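Local coordinates for Ctr9 protein (Myceliophthora thermophila, PDB 6AF0), which probably binds the RNA polymerase II complex and is represented here by the long, mostly helical TPR-containing part of a larger protein, at residues Asp7-Ile12 with Ile24-Leu29; Leu152-Gln157 with Glu172-Ala177; Tyr351-Lys356 with Ser367-Arg372; Ala556-Cys561 with Thr578-Asn583. All coordinates share one frame; numbering follows the deposited sequence.

Interaction 1: Asp7-Ile12 with Ile24-Leu29; sequences DIPQTI and IDLQVL
Gln10 and Leu26 are joined through the backbone: the N-H of Leu26 reaches Gln10 O at 2.7 Å, with an angle of 171° at the hydrogen. Two further bonds frame the hydrogen-bonded pair of Ile12 with Ile24. Ile12 N gives to Ile24 O at 3.1 Å, and Ile24 N gives back to Ile12 O at 2.9 Å. Between these bonds lies the non-hydrogen-bonded pair Thr11-Asp25; there Thr11 CA adds a CA-H...O contact to Ile24 O at 3.2 Å, giving that oxygen a second approach. The carboxylate of Asp25 folds back onto its own segment. Its CG stands anti to the backbone N (chi1 -172°), and OD1 accepts from Val28 N at 2.5 Å and weakly from Gln27 N, an Asx motif. Apolar packing centres on Leu26, whose CD1 meets Pro9 CG at 3.9 Å and Ile12 CG1 at 4.0 Å, with Ile8 CG2 slightly farther away. Helix 47-59 lies against this group through Tyr49, Thr52 and Ala56. The register, antiparallel sense and paired bonds are those of a two-stranded beta hairpin, strands 11-14 and 22-25.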
loop_
_atom_site.group_PDB
_atom_site.type_symbol
_atom_site.label_atom_id
_atom_site.label_comp_id
_atom_site.label_asym_id
_atom_site.label_seq_id
_atom_site.Cartn_x
_atom_site.Cartn_y
_atom_site.Cartn_z
ATOM N N ASP A 7 56.014 12.331 36.620
ATOM C CA ASP A 7 57.396 12.477 36.187
ATOM C C ASP A 7 57.956 13.880 36.382
ATOM O O ASP A 7 59.105 14.049 36.745
ATOM C CB ASP A 7 57.418 12.105 34.712
ATOM C CG ASP A 7 58.734 12.321 34.073
ATOM O OD1 ASP A 7 59.762 11.973 34.698
ATOM O OD2 ASP A 7 58.736 12.815 32.922
ATOM N N ILE A 8 57.131 14.888 36.164
ATOM C CA ILE A 8 57.609 16.256 36.091
ATOM C C ILE A 8 57.882 16.830 37.464
ATOM O O ILE A 8 57.069 16.658 38.365
ATOM C CB ILE A 8 56.584 17.129 35.361
ATOM C CG1 ILE A 8 56.388 16.576 33.941
ATOM C CG2 ILE A 8 57.032 18.582 35.346
ATOM C CD1 ILE A 8 55.581 17.459 33.020
ATOM N N PRO A 9 59.030 17.518 37.629
ATOM C CA PRO A 9 59.383 18.218 38.875
ATOM C C PRO A 9 58.829 19.631 38.918
ATOM O O PRO A 9 58.366 20.130 37.904
ATOM C CB PRO A 9 60.909 18.265 38.817
ATOM C CG PRO A 9 61.209 18.340 37.363
ATOM C CD PRO A 9 60.155 17.521 36.676
ATOM N N GLN A 10 58.908 20.280 40.074
ATOM C CA GLN A 10 58.311 21.615 40.246
ATOM C C GLN A 10 59.149 22.718 39.640
ATOM O O GLN A 10 58.623 23.592 38.950
ATOM C CB GLN A 10 58.069 21.927 41.728
ATOM C CG GLN A 10 56.935 21.122 42.347
ATOM C CD GLN A 10 56.274 21.857 43.486
ATOM O OE1 GLN A 10 56.934 22.574 44.238
ATOM N NE2 GLN A 10 54.960 21.690 43.622
ATOM N N THR A 11 60.440 22.682 39.940
ATOM C CA THR A 11 61.387 23.676 39.451
ATOM C C THR A 11 62.591 22.950 38.887
ATOM O O THR A 11 62.857 21.815 39.272
ATOM C CB THR A 11 61.824 24.631 40.584
ATOM O OG1 THR A 11 62.281 23.864 41.707
ATOM C CG2 THR A 11 60.651 25.530 41.026
ATOM N N ILE A 12 63.292 23.580 37.954
ATOM C CA ILE A 12 64.596 23.065 37.485
ATOM C C ILE A 12 65.540 24.219 37.161
ATOM O O ILE A 12 65.083 25.302 36.793
ATOM C CB ILE A 12 64.494 22.130 36.247
ATOM C CG1 ILE A 12 63.775 22.814 35.078
ATOM C CG2 ILE A 12 63.814 20.818 36.611
ATOM C CD1 ILE A 12 64.701 23.303 33.989
ATOM N N ILE A 24 63.458 27.643 36.353
ATOM C CA ILE A 24 62.120 27.691 35.782
ATOM C C ILE A 24 61.149 26.970 36.689
ATOM O O ILE A 24 61.475 25.918 37.219
ATOM C CB ILE A 24 62.075 27.022 34.404
ATOM C CG1 ILE A 24 62.996 27.758 33.429
ATOM C CG2 ILE A 24 60.651 27.008 33.876
ATOM C CD1 ILE A 24 63.012 27.178 32.030
ATOM N N ASP A 25 59.964 27.561 36.858
ATOM C CA ASP A 25 58.833 26.949 37.561
ATOM C C ASP A 25 57.958 26.232 36.527
ATOM O O ASP A 25 57.403 26.871 35.629
ATOM C CB ASP A 25 58.015 27.995 38.340
ATOM C CG ASP A 25 56.947 27.361 39.249
ATOM O OD1 ASP A 25 55.817 27.165 38.753
ATOM O OD2 ASP A 25 57.230 27.073 40.453
ATOM N N LEU A 26 57.859 24.905 36.665
ATOM C CA LEU A 26 57.247 24.051 35.659
ATOM C C LEU A 26 55.777 23.808 35.946
ATOM O O LEU A 26 55.096 23.076 35.209
ATOM C CB LEU A 26 57.999 22.720 35.559
ATOM C CG LEU A 26 59.439 22.758 35.033
ATOM C CD1 LEU A 26 60.087 21.390 35.196
ATOM C CD2 LEU A 26 59.526 23.199 33.572
ATOM N N GLN A 27 55.285 24.408 37.019
ATOM C CA GLN A 27 53.849 24.463 37.234
ATOM C C GLN A 27 53.253 25.799 36.748
ATOM O O GLN A 27 52.202 25.817 36.099
ATOM C CB GLN A 27 53.506 24.154 38.697
ATOM C CG GLN A 27 53.309 22.655 38.954
ATOM C CD GLN A 27 52.088 22.356 39.810
ATOM O OE1 GLN A 27 50.998 22.876 39.553
ATOM N NE2 GLN A 27 52.259 21.509 40.824
ATOM N N VAL A 28 53.955 26.897 37.033
ATOM C CA VAL A 28 53.568 28.245 36.580
ATOM C C VAL A 28 54.569 28.822 35.573
ATOM O O VAL A 28 55.387 29.677 35.913
ATOM C CB VAL A 28 53.460 29.217 37.754
ATOM C CG1 VAL A 28 52.839 30.528 37.285
ATOM C CG2 VAL A 28 52.632 28.599 38.875
ATOM N N LEU A 29 54.434 28.395 34.322
ATOM C CA LEU A 29 55.468 28.567 33.309
ATOM C C LEU A 29 55.384 29.940 32.679
ATOM O O LEU A 29 54.460 30.693 32.955
ATOM C CB LEU A 29 55.322 27.509 32.207
ATOM C CG LEU A 29 55.516 26.047 32.601
ATOM C CD1 LEU A 29 54.294 25.543 33.340
ATOM C CD2 LEU A 29 55.767 25.199 31.363
#

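Interaction 2: Leu152-Gln157 with Glu172-Ala177; sequences LKASLQ and EQLRNA
Gln157 and Gln173 supply the polar link. NE2 of Gln157 donates to OE1 of Gln173 at 3.2 Å, with an angle of 159° at the hydrogen. The acceptor lies close to the amide plane of Gln157, but the donor stands above the carbonyl plane of Gln173, 42° out of it, so the bond does not follow a lone pair. The two amide planes are 88° apart, almost perpendicular. Beyond CG the chain of Gln173 is extended, which carries its amide across to the other helix.

Van der Waals contacts hold the same amide from other directions. OE1 of Gln173 lies 3.6 Å from Ala154 CA, while its NE2 meets the aliphatic chain of Lys153, 3.7 Å from CE and 3.8 Å from CB. The Lys153 chain runs at about a right angle to Gln173 and bends at chi3.

Purely apolar packing is slight: Ala154 CB approaches Leu174 CD2 at 4.2 Å. Ala154 and Gln173 also form the closest backbone approach, with their CA atoms 6.3 Å apart.

Residues 172-177 fall within a TPR sequence region, consistent with a TPR-type helical array. Helices 140-155 and 168-188 are thus joined near the end of the first. Ile150 extends their interface to Asn176 and Ala177, helix 118-135 packs on Lys153 and Leu156, and helix 82-101 lies against Leu152.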
loop_
_atom_site.group_PDB
_atom_site.type_symbol
_atom_site.label_atom_id
_atom_site.label_comp_id
_atom_site.label_asym_id
_atom_site.label_seq_id
_atom_site.Cartn_x
_atom_site.Cartn_y
_atom_site.Cartn_z
ATOM N N LEU A 152 43.167 6.425 13.672
ATOM C CA LEU A 152 42.683 7.776 13.459
ATOM C C LEU A 152 42.468 8.153 11.988
ATOM O O LEU A 152 41.572 8.925 11.667
ATOM C CB LEU A 152 43.649 8.765 14.080
ATOM C CG LEU A 152 43.878 8.670 15.583
ATOM C CD1 LEU A 152 44.964 9.635 15.969
ATOM C CD2 LEU A 152 42.634 9.030 16.345
ATOM N N LYS A 153 43.301 7.638 11.103
ATOM C CA LYS A 153 43.146 7.893 9.678
ATOM C C LYS A 153 42.014 7.018 9.149
ATOM O O LYS A 153 41.219 7.448 8.331
ATOM C CB LYS A 153 44.462 7.606 8.929
ATOM C CG LYS A 153 44.862 8.662 7.887
ATOM C CD LYS A 153 46.375 8.766 7.660
ATOM C CE LYS A 153 46.996 7.402 7.390
ATOM N NZ LYS A 153 48.443 7.466 7.049
ATOM N N ALA A 154 41.934 5.788 9.631
ATOM C CA ALA A 154 40.958 4.836 9.121
ATOM C C ALA A 154 39.541 5.263 9.408
ATOM O O ALA A 154 38.660 5.028 8.587
ATOM C CB ALA A 154 41.193 3.461 9.711
ATOM N N SER A 155 39.319 5.866 10.577
ATOM C CA SER A 155 37.980 6.343 10.960
ATOM C C SER A 155 37.465 7.484 10.053
ATOM O O SER A 155 36.253 7.636 9.845
ATOM C CB SER A 155 37.964 6.788 12.416
ATOM O OG SER A 155 36.671 7.250 12.801
ATOM N N LEU A 156 38.394 8.259 9.497
ATOM C CA LEU A 156 38.056 9.332 8.554
ATOM C C LEU A 156 37.679 8.876 7.136
ATOM O O LEU A 156 37.235 9.687 6.328
ATOM C CB LEU A 156 39.205 10.321 8.467
ATOM C CG LEU A 156 39.457 11.121 9.741
ATOM C CD1 LEU A 156 40.709 11.988 9.617
ATOM C CD2 LEU A 156 38.247 11.985 10.061
ATOM N N GLN A 157 37.863 7.600 6.824
ATOM C CA GLN A 157 37.480 7.090 5.522
ATOM C C GLN A 157 35.971 7.179 5.439
ATOM O O GLN A 157 35.305 6.694 6.334
ATOM C CB GLN A 157 37.963 5.643 5.352
ATOM C CG GLN A 157 39.480 5.527 5.185
ATOM C CD GLN A 157 39.946 5.458 3.731
ATOM O OE1 GLN A 157 39.383 6.101 2.834
ATOM N NE2 GLN A 157 40.988 4.672 3.494
ATOM N N GLU A 172 41.685 -3.025 5.154
ATOM C CA GLU A 172 43.121 -3.261 5.086
ATOM C C GLU A 172 43.916 -2.367 6.031
ATOM O O GLU A 172 44.888 -2.801 6.655
ATOM C CB GLU A 172 43.625 -3.085 3.655
ATOM C CG GLU A 172 43.250 -4.249 2.754
ATOM C CD GLU A 172 43.249 -5.585 3.491
ATOM O OE1 GLU A 172 44.331 -6.026 3.944
ATOM O OE2 GLU A 172 42.165 -6.198 3.638
ATOM N N GLN A 173 43.499 -1.114 6.128
ATOM C CA GLN A 173 44.121 -0.175 7.040
ATOM C C GLN A 173 43.981 -0.657 8.486
ATOM O O GLN A 173 44.917 -0.558 9.285
ATOM C CB GLN A 173 43.478 1.197 6.888
ATOM C CG GLN A 173 44.469 2.303 6.570
ATOM C CD GLN A 173 43.823 3.669 6.375
ATOM O OE1 GLN A 173 42.626 3.801 6.088
ATOM N NE2 GLN A 173 44.627 4.698 6.525
ATOM N N LEU A 174 42.806 -1.188 8.813
ATOM C CA LEU A 174 42.571 -1.749 10.144
ATOM C C LEU A 174 43.523 -2.910 10.398
ATOM O O LEU A 174 44.110 -3.004 11.478
ATOM C CB LEU A 174 41.110 -2.198 10.320
ATOM C CG LEU A 174 40.041 -1.089 10.340
ATOM C CD1 LEU A 174 38.658 -1.703 10.325
ATOM C CD2 LEU A 174 40.184 -0.137 11.517
ATOM N N ARG A 175 43.684 -3.774 9.394
ATOM C CA ARG A 175 44.628 -4.894 9.483
ATOM C C ARG A 175 46.036 -4.398 9.748
ATOM O O ARG A 175 46.742 -4.972 10.569
ATOM C CB ARG A 175 44.599 -5.743 8.224
ATOM C CG ARG A 175 43.354 -6.593 8.129
ATOM C CD ARG A 175 43.202 -7.189 6.747
ATOM N NE ARG A 175 42.123 -8.177 6.704
ATOM C CZ ARG A 175 41.532 -8.603 5.590
ATOM N NH1 ARG A 175 41.903 -8.127 4.410
ATOM N NH2 ARG A 175 40.566 -9.517 5.646
ATOM N N ASN A 176 46.436 -3.321 9.073
ATOM C CA ASN A 176 47.774 -2.768 9.270
ATOM C C ASN A 176 47.945 -2.283 10.687
ATOM O O ASN A 176 48.950 -2.560 11.317
ATOM C CB ASN A 176 48.062 -1.625 8.301
ATOM C CG ASN A 176 48.250 -2.096 6.871
ATOM O OD1 ASN A 176 48.683 -3.225 6.623
ATOM N ND2 ASN A 176 47.941 -1.218 5.916
ATOM N N ALA A 177 46.953 -1.550 11.179
ATOM C CA ALA A 177 46.937 -1.096 12.575
ATOM C C ALA A 177 47.071 -2.267 13.538
ATOM O O ALA A 177 47.859 -2.236 14.497
ATOM C CB ALA A 177 45.651 -0.351 12.857
#

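Interaction 3: Tyr351-Lys356 with Ser367-Arg372; sequences YLLARK and SDYYRR
Ala354 and Tyr370 meet at the heart of an antiparallel helical hairpin formed by helices 343-360 and 363-376. The short axes of the two segments run at 159° and approach to 7.9 Å, and the closest backbone pair, Ala354 with Tyr369, has its CA atoms 5.1 Å apart. Such proximity fits the small alanine at this point. Its CB sits over one face of the Tyr370 ring, 3.4 Å from the ring centroid and only 6° off the normal, a centred CH-pi contact. At the edge of the same ring, near its plane, comes Tyr351 CE1, 3.6 Å from Tyr370 CE1. The planes of these two rings are inclined at 62°, with centroids 5.9 Å apart. Tyr351 CG is anti to the backbone N, and this turns the ring back from a CB that points away from helix 363-376. The Tyr351 hydroxyl accepts from Arg355 NE at 2.9 Å, whereas that of Tyr370 is hydrogen-bonded to His358 ND1. On the other flank Tyr369 CD2 packs against Leu353 CB at 3.5 Å, and Tyr369 CB rests on Ala354 CB at 3.8 Å; Trp350 meets the Tyr369 ring as well. Close antiparallel packing of a small residue against large aromatic ones is consistent with the paired helices of a TPR-type superhelix.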
loop_
_atom_site.group_PDB
_atom_site.type_symbol
_atom_site.label_atom_id
_atom_site.label_comp_id
_atom_site.label_asym_id
_atom_site.label_seq_id
_atom_site.Cartn_x
_atom_site.Cartn_y
_atom_site.Cartn_z
ATOM N N TYR A 351 21.020 14.761 10.426
ATOM C CA TYR A 351 19.639 14.356 10.556
ATOM C C TYR A 351 18.906 15.250 11.554
ATOM O O TYR A 351 17.814 15.689 11.285
ATOM C CB TYR A 351 19.536 12.899 10.964
ATOM C CG TYR A 351 18.111 12.467 11.098
ATOM C CD1 TYR A 351 17.301 12.345 9.979
ATOM C CD2 TYR A 351 17.550 12.204 12.343
ATOM C CE1 TYR A 351 15.975 11.950 10.092
ATOM C CE2 TYR A 351 16.232 11.789 12.461
ATOM C CZ TYR A 351 15.449 11.677 11.326
ATOM O OH TYR A 351 14.140 11.301 11.388
ATOM N N LEU A 352 19.520 15.547 12.689
ATOM C CA LEU A 352 18.894 16.456 13.667
ATOM C C LEU A 352 18.636 17.850 13.110
ATOM O O LEU A 352 17.554 18.395 13.289
ATOM C CB LEU A 352 19.734 16.562 14.937
ATOM C CG LEU A 352 19.895 15.263 15.735
ATOM C CD1 LEU A 352 20.904 15.448 16.853
ATOM C CD2 LEU A 352 18.570 14.796 16.296
ATOM N N LEU A 353 19.626 18.418 12.439
ATOM C CA LEU A 353 19.462 19.699 11.766
ATOM C C LEU A 353 18.372 19.618 10.699
ATOM O O LEU A 353 17.556 20.514 10.572
ATOM C CB LEU A 353 20.779 20.155 11.132
ATOM C CG LEU A 353 21.964 20.475 12.046
ATOM C CD1 LEU A 353 23.095 21.160 11.295
ATOM C CD2 LEU A 353 21.521 21.352 13.196
ATOM N N ALA A 354 18.354 18.542 9.936
ATOM C CA ALA A 354 17.303 18.360 8.953
ATOM C C ALA A 354 15.926 18.439 9.619
ATOM O O ALA A 354 15.068 19.192 9.166
ATOM C CB ALA A 354 17.461 17.033 8.214
ATOM N N ARG A 355 15.722 17.689 10.698
ATOM C CA ARG A 355 14.430 17.669 11.367
ATOM C C ARG A 355 14.100 19.009 11.985
ATOM O O ARG A 355 12.925 19.328 12.175
ATOM C CB ARG A 355 14.380 16.640 12.476
ATOM C CG ARG A 355 14.551 15.220 12.021
ATOM C CD ARG A 355 14.104 14.285 13.128
ATOM N NE ARG A 355 12.892 13.566 12.770
ATOM C CZ ARG A 355 11.751 13.588 13.450
ATOM N NH1 ARG A 355 11.625 14.278 14.578
ATOM N NH2 ARG A 355 10.721 12.888 12.998
ATOM N N LYS A 356 15.113 19.781 12.351
ATOM C CA LYS A 356 14.825 21.114 12.851
ATOM C C LYS A 356 14.312 22.019 11.720
ATOM O O LYS A 356 13.229 22.574 11.803
ATOM C CB LYS A 356 16.034 21.748 13.524
ATOM C CG LYS A 356 15.817 23.235 13.751
ATOM C CD LYS A 356 17.061 23.938 14.243
ATOM C CE LYS A 356 17.314 25.202 13.447
ATOM N NZ LYS A 356 18.004 24.791 12.192
ATOM N N SER A 367 16.444 19.741 2.988
ATOM C CA SER A 367 16.576 18.629 2.055
ATOM C C SER A 367 18.052 18.308 1.804
ATOM O O SER A 367 18.435 17.128 1.683
ATOM C CB SER A 367 15.850 18.971 0.747
ATOM O OG SER A 367 16.043 20.343 0.408
ATOM N N ASP A 368 18.860 19.368 1.732
ATOM C CA ASP A 368 20.306 19.239 1.596
ATOM C C ASP A 368 20.856 18.516 2.813
ATOM O O ASP A 368 21.556 17.521 2.668
ATOM C CB ASP A 368 20.965 20.612 1.427
ATOM C CG ASP A 368 22.427 20.512 1.048
ATOM O OD1 ASP A 368 22.845 21.119 0.038
ATOM O OD2 ASP A 368 23.157 19.810 1.762
ATOM N N TYR A 369 20.494 19.004 4.000
ATOM C CA TYR A 369 20.797 18.347 5.288
ATOM C C TYR A 369 20.387 16.873 5.329
ATOM O O TYR A 369 21.201 16.002 5.610
ATOM C CB TYR A 369 20.099 19.080 6.429
ATOM C CG TYR A 369 20.701 20.423 6.792
ATOM C CD1 TYR A 369 21.754 20.974 6.067
ATOM C CD2 TYR A 369 20.204 21.146 7.850
ATOM C CE1 TYR A 369 22.294 22.199 6.415
ATOM C CE2 TYR A 369 20.738 22.371 8.197
ATOM C CZ TYR A 369 21.781 22.893 7.482
ATOM O OH TYR A 369 22.292 24.118 7.844
ATOM N N TYR A 370 19.131 16.574 5.055
ATOM C CA TYR A 370 18.755 15.167 4.919
ATOM C C TYR A 370 19.712 14.405 3.987
ATOM O O TYR A 370 20.121 13.283 4.285
ATOM C CB TYR A 370 17.325 15.016 4.390
ATOM C CG TYR A 370 16.249 15.099 5.441
ATOM C CD1 TYR A 370 16.197 14.199 6.472
ATOM C CD2 TYR A 370 15.262 16.063 5.375
ATOM C CE1 TYR A 370 15.218 14.284 7.433
ATOM C CE2 TYR A 370 14.273 16.145 6.328
ATOM C CZ TYR A 370 14.268 15.256 7.356
ATOM O OH TYR A 370 13.283 15.310 8.299
ATOM N N ARG A 371 20.027 15.012 2.843
ATOM C CA ARG A 371 20.893 14.383 1.849
ATOM C C ARG A 371 22.293 14.105 2.442
ATOM O O ARG A 371 22.851 13.015 2.278
ATOM C CB ARG A 371 20.957 15.250 0.584
ATOM C CG ARG A 371 22.258 15.149 -0.181
ATOM C CD ARG A 371 22.440 16.271 -1.182
ATOM N NE ARG A 371 23.860 16.450 -1.480
ATOM C CZ ARG A 371 24.630 15.565 -2.125
ATOM N NH1 ARG A 371 24.145 14.400 -2.559
ATOM N NH2 ARG A 371 25.910 15.846 -2.344
ATOM N N ARG A 372 22.831 15.085 3.157
ATOM C CA ARG A 372 24.153 14.960 3.777
ATOM C C ARG A 372 24.177 13.892 4.864
ATOM O O ARG A 372 25.178 13.211 5.066
ATOM C CB ARG A 372 24.598 16.315 4.347
ATOM C CG ARG A 372 24.928 17.302 3.248
ATOM C CD ARG A 372 25.396 18.651 3.756
ATOM N NE ARG A 372 25.550 19.599 2.649
ATOM C CZ ARG A 372 25.772 20.905 2.789
ATOM N NH1 ARG A 372 25.882 21.448 4.001
ATOM N NH2 ARG A 372 25.883 21.673 1.706
#

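Interaction 4: Ala556-Cys561 with Thr578-Asn583; sequences AALDSC and TTIPFN
Pro581 brings the ring of this contact, a pyrrolidine that meets Leu558 through its CG and CD corner: Leu558 CD2 lies 3.6 Å from CG and 3.7 Å from CD. The planar amide of Asn583, on the same helix, does not touch 556-561: it turns back to Thr579 O, its ND2 donating at 2.6 Å, while OD1 is hydrogen-bonded to the backbone of another protein chain. Thr579 O lies within 6° of the amide plane, yet the donor stands well above the carbonyl plane. That oxygen also takes the backbone N-H of Asn583, so two donors grip it. Pro581 has no N-H to offer the preceding turn, and helix 573-591 is kinked here.

Ile580 divides its two branches between neighbours. CG2, anti to the backbone N, reaches Leu558 CG at 3.7 Å, and the two side chains slide past each other in opposite directions. CG1 takes the other direction (chi1 -61°) and brings CD1 to Cys561 SG at 3.9 Å and Ala557 CB at 4.0 Å. The short axes come no nearer than 10.0 Å, at 156°, a separation bridged by the Leu558 and Ile580 side chains. The contact joins successive antiparallel helices of a predicted TPR array. All four residue pairs across it are apolar, which implies that shape fit and burial, rather than directional bonds, hold these two segments together.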
loop_
_atom_site.group_PDB
_atom_site.type_symbol
_atom_site.label_atom_id
_atom_site.label_comp_id
_atom_site.label_asym_id
_atom_site.label_seq_id
_atom_site.Cartn_x
_atom_site.Cartn_y
_atom_site.Cartn_z
ATOM N N ALA A 556 -30.138 7.175 9.272
ATOM C CA ALA A 556 -29.143 7.511 10.295
ATOM C C ALA A 556 -28.243 8.663 9.848
ATOM O O ALA A 556 -27.852 9.515 10.652
ATOM C CB ALA A 556 -28.304 6.290 10.638
ATOM N N ALA A 557 -27.919 8.675 8.560
ATOM C CA ALA A 557 -27.133 9.754 7.954
ATOM C C ALA A 557 -27.853 11.095 7.999
ATOM O O ALA A 557 -27.251 12.126 8.310
ATOM C CB ALA A 557 -26.812 9.413 6.517
ATOM N N LEU A 558 -29.134 11.067 7.648
ATOM C CA LEU A 558 -29.988 12.243 7.728
ATOM C C LEU A 558 -30.044 12.783 9.144
ATOM O O LEU A 558 -29.816 13.968 9.374
ATOM C CB LEU A 558 -31.402 11.916 7.236
ATOM C CG LEU A 558 -31.560 11.750 5.726
ATOM C CD1 LEU A 558 -32.966 11.304 5.376
ATOM C CD2 LEU A 558 -31.226 13.046 5.003
ATOM N N ASP A 559 -30.331 11.912 10.102
ATOM C CA ASP A 559 -30.398 12.343 11.487
ATOM C C ASP A 559 -29.084 13.019 11.837
ATOM O O ASP A 559 -29.049 14.151 12.326
ATOM C CB ASP A 559 -30.668 11.154 12.392
ATOM C CG ASP A 559 -32.036 10.569 12.163
ATOM O OD1 ASP A 559 -32.950 11.320 11.744
ATOM O OD2 ASP A 559 -32.191 9.352 12.391
ATOM N N SER A 560 -28.003 12.322 11.518
ATOM C CA SER A 560 -26.669 12.803 11.799
ATOM C C SER A 560 -26.428 14.194 11.205
ATOM O O SER A 560 -25.823 15.020 11.867
ATOM C CB SER A 560 -25.627 11.802 11.303
ATOM O OG SER A 560 -24.316 12.317 11.493
ATOM N N CYS A 561 -26.895 14.448 9.977
ATOM C CA CYS A 561 -26.820 15.803 9.368
ATOM C C CYS A 561 -27.624 16.841 10.141
ATOM O O CYS A 561 -27.249 18.009 10.214
ATOM C CB CYS A 561 -27.362 15.845 7.935
ATOM S SG CYS A 561 -26.462 14.931 6.681
ATOM N N THR A 578 -30.122 17.033 -0.003
ATOM C CA THR A 578 -30.696 16.751 -1.325
ATOM C C THR A 578 -30.255 15.362 -1.791
ATOM O O THR A 578 -31.081 14.553 -2.204
ATOM C CB THR A 578 -30.348 17.822 -2.399
ATOM O OG1 THR A 578 -28.942 17.827 -2.673
ATOM C CG2 THR A 578 -30.804 19.217 -1.953
ATOM N N THR A 579 -28.959 15.089 -1.712
ATOM C CA THR A 579 -28.432 13.787 -2.098
ATOM C C THR A 579 -29.053 12.666 -1.255
ATOM O O THR A 579 -29.773 11.815 -1.786
ATOM C CB THR A 579 -26.893 13.749 -1.997
ATOM O OG1 THR A 579 -26.338 14.522 -3.059
ATOM C CG2 THR A 579 -26.369 12.367 -2.141
ATOM N N ILE A 580 -28.802 12.679 0.052
ATOM C CA ILE A 580 -29.137 11.538 0.913
ATOM C C ILE A 580 -30.615 11.138 0.867
ATOM O O ILE A 580 -30.910 9.946 0.812
ATOM C CB ILE A 580 -28.707 11.746 2.370
ATOM C CG1 ILE A 580 -27.205 11.928 2.444
ATOM C CG2 ILE A 580 -29.095 10.543 3.223
ATOM C CD1 ILE A 580 -26.719 12.304 3.824
ATOM N N PRO A 581 -31.549 12.107 0.889
ATOM C CA PRO A 581 -32.960 11.710 0.764
ATOM C C PRO A 581 -33.361 11.113 -0.587
ATOM O O PRO A 581 -34.394 10.449 -0.696
ATOM C CB PRO A 581 -33.713 13.018 0.987
ATOM C CG PRO A 581 -32.805 13.783 1.870
ATOM C CD PRO A 581 -31.435 13.510 1.302
ATOM N N PHE A 582 -32.572 11.368 -1.617
ATOM C CA PHE A 582 -32.771 10.659 -2.852
ATOM C C PHE A 582 -32.371 9.223 -2.630
ATOM O O PHE A 582 -33.114 8.306 -2.970
ATOM C CB PHE A 582 -31.959 11.252 -3.995
ATOM C CG PHE A 582 -31.931 10.373 -5.210
ATOM C CD1 PHE A 582 -33.026 10.329 -6.064
ATOM C CD2 PHE A 582 -30.836 9.554 -5.470
ATOM C CE1 PHE A 582 -33.023 9.498 -7.178
ATOM C CE2 PHE A 582 -30.819 8.743 -6.585
ATOM C CZ PHE A 582 -31.917 8.710 -7.440
ATOM N N ASN A 583 -31.202 9.044 -2.038
ATOM C CA ASN A 583 -30.694 7.715 -1.745
ATOM C C ASN A 583 -31.733 6.956 -0.923
ATOM O O ASN A 583 -32.044 5.801 -1.219
ATOM C CB ASN A 583 -29.346 7.753 -1.014
ATOM C CG ASN A 583 -28.253 8.386 -1.840
ATOM O OD1 ASN A 583 -27.361 7.720 -2.311
ATOM N ND2 ASN A 583 -28.324 9.675 -2.018
#

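In the fold
From the N terminus the four contacts follow in series; none nests in or crosses another. Interaction 1 closes an 11-residue loop in the N-terminal hairpin, its centre about 74 Å from the centre of the chain. Interaction 2 closes 14 residues between helices 140-155 and 168-188, its centre about 38 Å from that of interaction 1. Interaction 3 closes 10 residues, the end of one helix and the start of the next. The nearest atoms of interactions 2 and 3 are about 12 Å apart, and Gln157 O bonds to Asn343 ND2 on the helix carrying interaction 3. Interaction 4 closes 16 residues between helices 547-566 and 573-591, across the chain's centre from interaction 2.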